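Tubulin-specific chaperone, putative (Trypanosoma brucei, PDB 4B6M) probably binds alpha-tubulin and microtubule plus ends as tubulin-binding cofactor B, whose CAP-Gly domain is the part present here. Local coordinates at residues G67-R70 / P71-E75. Numbering follows the deposited sequence.
With FMT (formic acid), chain F.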
loop_
_atom_site.group_PDB
_atom_site.type_symbol
_atom_site.label_atom_id
_atom_site.label_comp_id
_atom_site.label_asym_id
_atom_site.label_seq_id
_atom_site.Cartn_x
_atom_site.Cartn_y
_atom_site.Cartn_z
ATOM N N GLY A 67 1.335 1.852 -3.729
ATOM C CA GLY A 67 2.478 0.946 -3.638
ATOM C C GLY A 67 2.042 -0.479 -3.458
ATOM O O GLY A 67 0.954 -0.732 -2.949
ATOM N N PHE A 68 2.876 -1.417 -3.905
ATOM C CA PHE A 68 2.715 -2.819 -3.545
ATOM C C PHE A 68 3.925 -3.157 -2.735
ATOM O O PHE A 68 5.058 -3.008 -3.217
ATOM C CB PHE A 68 2.680 -3.737 -4.768
ATOM C CG PHE A 68 1.456 -3.576 -5.601
ATOM C CD1 PHE A 68 0.285 -4.288 -5.321
ATOM C CD2 PHE A 68 1.467 -2.689 -6.674
ATOM C CE1 PHE A 68 -0.837 -4.101 -6.084
ATOM C CE2 PHE A 68 0.332 -2.496 -7.458
ATOM C CZ PHE A 68 -0.822 -3.222 -7.168
ATOM N N LEU A 69 3.688 -3.568 -1.505
ATOM C CA LEU A 69 4.789 -3.822 -0.600
ATOM C C LEU A 69 4.684 -5.214 -0.056
ATOM O O LEU A 69 3.612 -5.778 -0.012
ATOM C CB LEU A 69 4.696 -2.880 0.623
ATOM C CG LEU A 69 4.877 -1.358 0.515
ATOM C CD1 LEU A 69 3.892 -0.658 -0.415
ATOM C CD2 LEU A 69 4.738 -0.729 1.888
ATOM N N ARG A 70 5.803 -5.774 0.381
ATOM C CA ARG A 70 5.746 -7.007 1.172
ATOM C C ARG A 70 5.195 -6.709 2.547
ATOM O O ARG A 70 5.377 -5.612 3.068
ATOM C CB ARG A 70 7.133 -7.632 1.296
ATOM C CG ARG A 70 7.656 -8.131 -0.023
ATOM C CD ARG A 70 6.805 -9.242 -0.592
ATOM N NE ARG A 70 7.615 -9.984 -1.528
ATOM C CZ ARG A 70 7.178 -10.975 -2.274
ATOM N NH1 ARG A 70 5.907 -11.341 -2.220
ATOM N NH2 ARG A 70 8.039 -11.585 -3.091
ATOM N N PRO A 71 4.521 -7.686 3.165
ATOM C CA PRO A 71 3.972 -7.493 4.499
ATOM C C PRO A 71 4.996 -7.024 5.528
ATOM O O PRO A 71 4.621 -6.232 6.425
ATOM C CB PRO A 71 3.395 -8.889 4.856
ATOM C CG PRO A 71 3.027 -9.460 3.514
ATOM C CD PRO A 71 4.063 -8.939 2.537
ATOM N N ASP A 72 6.268 -7.436 5.389
ATOM C CA ASP A 72 7.254 -7.029 6.381
ATOM C C ASP A 72 7.521 -5.529 6.361
ATOM O O ASP A 72 8.011 -4.983 7.353
ATOM C CB ASP A 72 8.550 -7.829 6.258
ATOM C CG ASP A 72 8.424 -9.233 6.816
ATOM O OD1 ASP A 72 7.729 -9.443 7.835
ATOM O OD2 ASP A 72 9.041 -10.139 6.236
ATOM N N GLN A 73 7.148 -4.868 5.263
ATOM C CA GLN A 73 7.327 -3.426 5.112
ATOM C C GLN A 73 6.204 -2.607 5.664
ATOM O O GLN A 73 6.278 -1.371 5.715
ATOM C CB GLN A 73 7.422 -3.078 3.656
ATOM C CG GLN A 73 8.691 -3.543 3.049
ATOM C CD GLN A 73 8.671 -3.209 1.622
ATOM O OE1 GLN A 73 7.839 -3.736 0.895
ATOM N NE2 GLN A 73 9.539 -2.286 1.203
ATOM N N VAL A 74 5.148 -3.279 6.095
ATOM C CA VAL A 74 3.904 -2.621 6.515
ATOM C C VAL A 74 3.679 -2.785 8.012
ATOM O O VAL A 74 3.481 -3.909 8.516
ATOM C CB VAL A 74 2.708 -3.185 5.719
ATOM C CG1 VAL A 74 1.404 -2.495 6.090
ATOM C CG2 VAL A 74 2.995 -3.047 4.234
ATOM N N GLU A 75 3.690 -1.654 8.718
ATOM C CA GLU A 75 3.308 -1.642 10.128
ATOM C C GLU A 75 1.868 -1.162 10.282
ATOM O O GLU A 75 1.586 0.017 10.064
ATOM C CB GLU A 75 4.254 -0.752 10.942
ATOM C CG GLU A 75 3.831 -0.614 12.410
ATOM C CD GLU A 75 4.677 0.385 13.187
ATOM O OE1 GLU A 75 5.791 0.721 12.767
ATOM O OE2 GLU A 75 4.208 0.846 14.249
HETATM C C FMT F . 8.840 -3.185 -1.832
HETATM O O1 FMT F . 8.328 -4.216 -1.355
HETATM O O2 FMT F . 9.460 -2.313 -1.167
#
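Arg70 and Gln73 are tied together twice around the short 3-10 turn 71-73, with Arg70 just before it and Gln73 at its end; the turn links strand 66-69 to strand 74-76, the two outermost strands of the five-stranded antiparallel sheet in this SH3-like CAP-Gly domain. One bond is backbone to backbone, Gln73 N to Arg70 O at 2.9 Å. The other, in the Gln73 conformer described, comes back from the side chain: Arg70 N donates to Gln73 OE1 at 2.9 Å, lying in the plane of the amide carbonyl, though the N-H...O angle of 137° leaves the bond well short of straight. Gln73 reaches it because CG stands beside its own backbone N (chi1 -71°) and the chain then runs straight (chi2 178°). Val74 N to Pro71 O, 3.0 Å, closes the next turn.

A formic acid, probably from the crystallisation liquor, lies at the Gln73 amide and also receives a weak, 3.4 Å bond from Arg70 N to its O1. Gln73 has a second conformer, and its very short approaches to the acid are doubtful.

Leu69 CB makes a van der Waals approach to the amide oxygen, Gln73 OE1, at 3.3 Å. The apolar contact is Leu69 CD2 with Val74 CG2 at 3.7 Å, the two side chains crossing at about a right angle; both also touch Cys14 of strand 11-14. The Arg70 guanidinium leads away to the carbonyls of Pro34 and Tyr36 and makes a cation-pi contact with Trp37.

The backbone bond from Gln73 N to Arg70 O thus holds the turn where the strand ends, the side-chain bond adding to it in that conformer, while Leu69 and Val74 stay packed against each other and against Cys14.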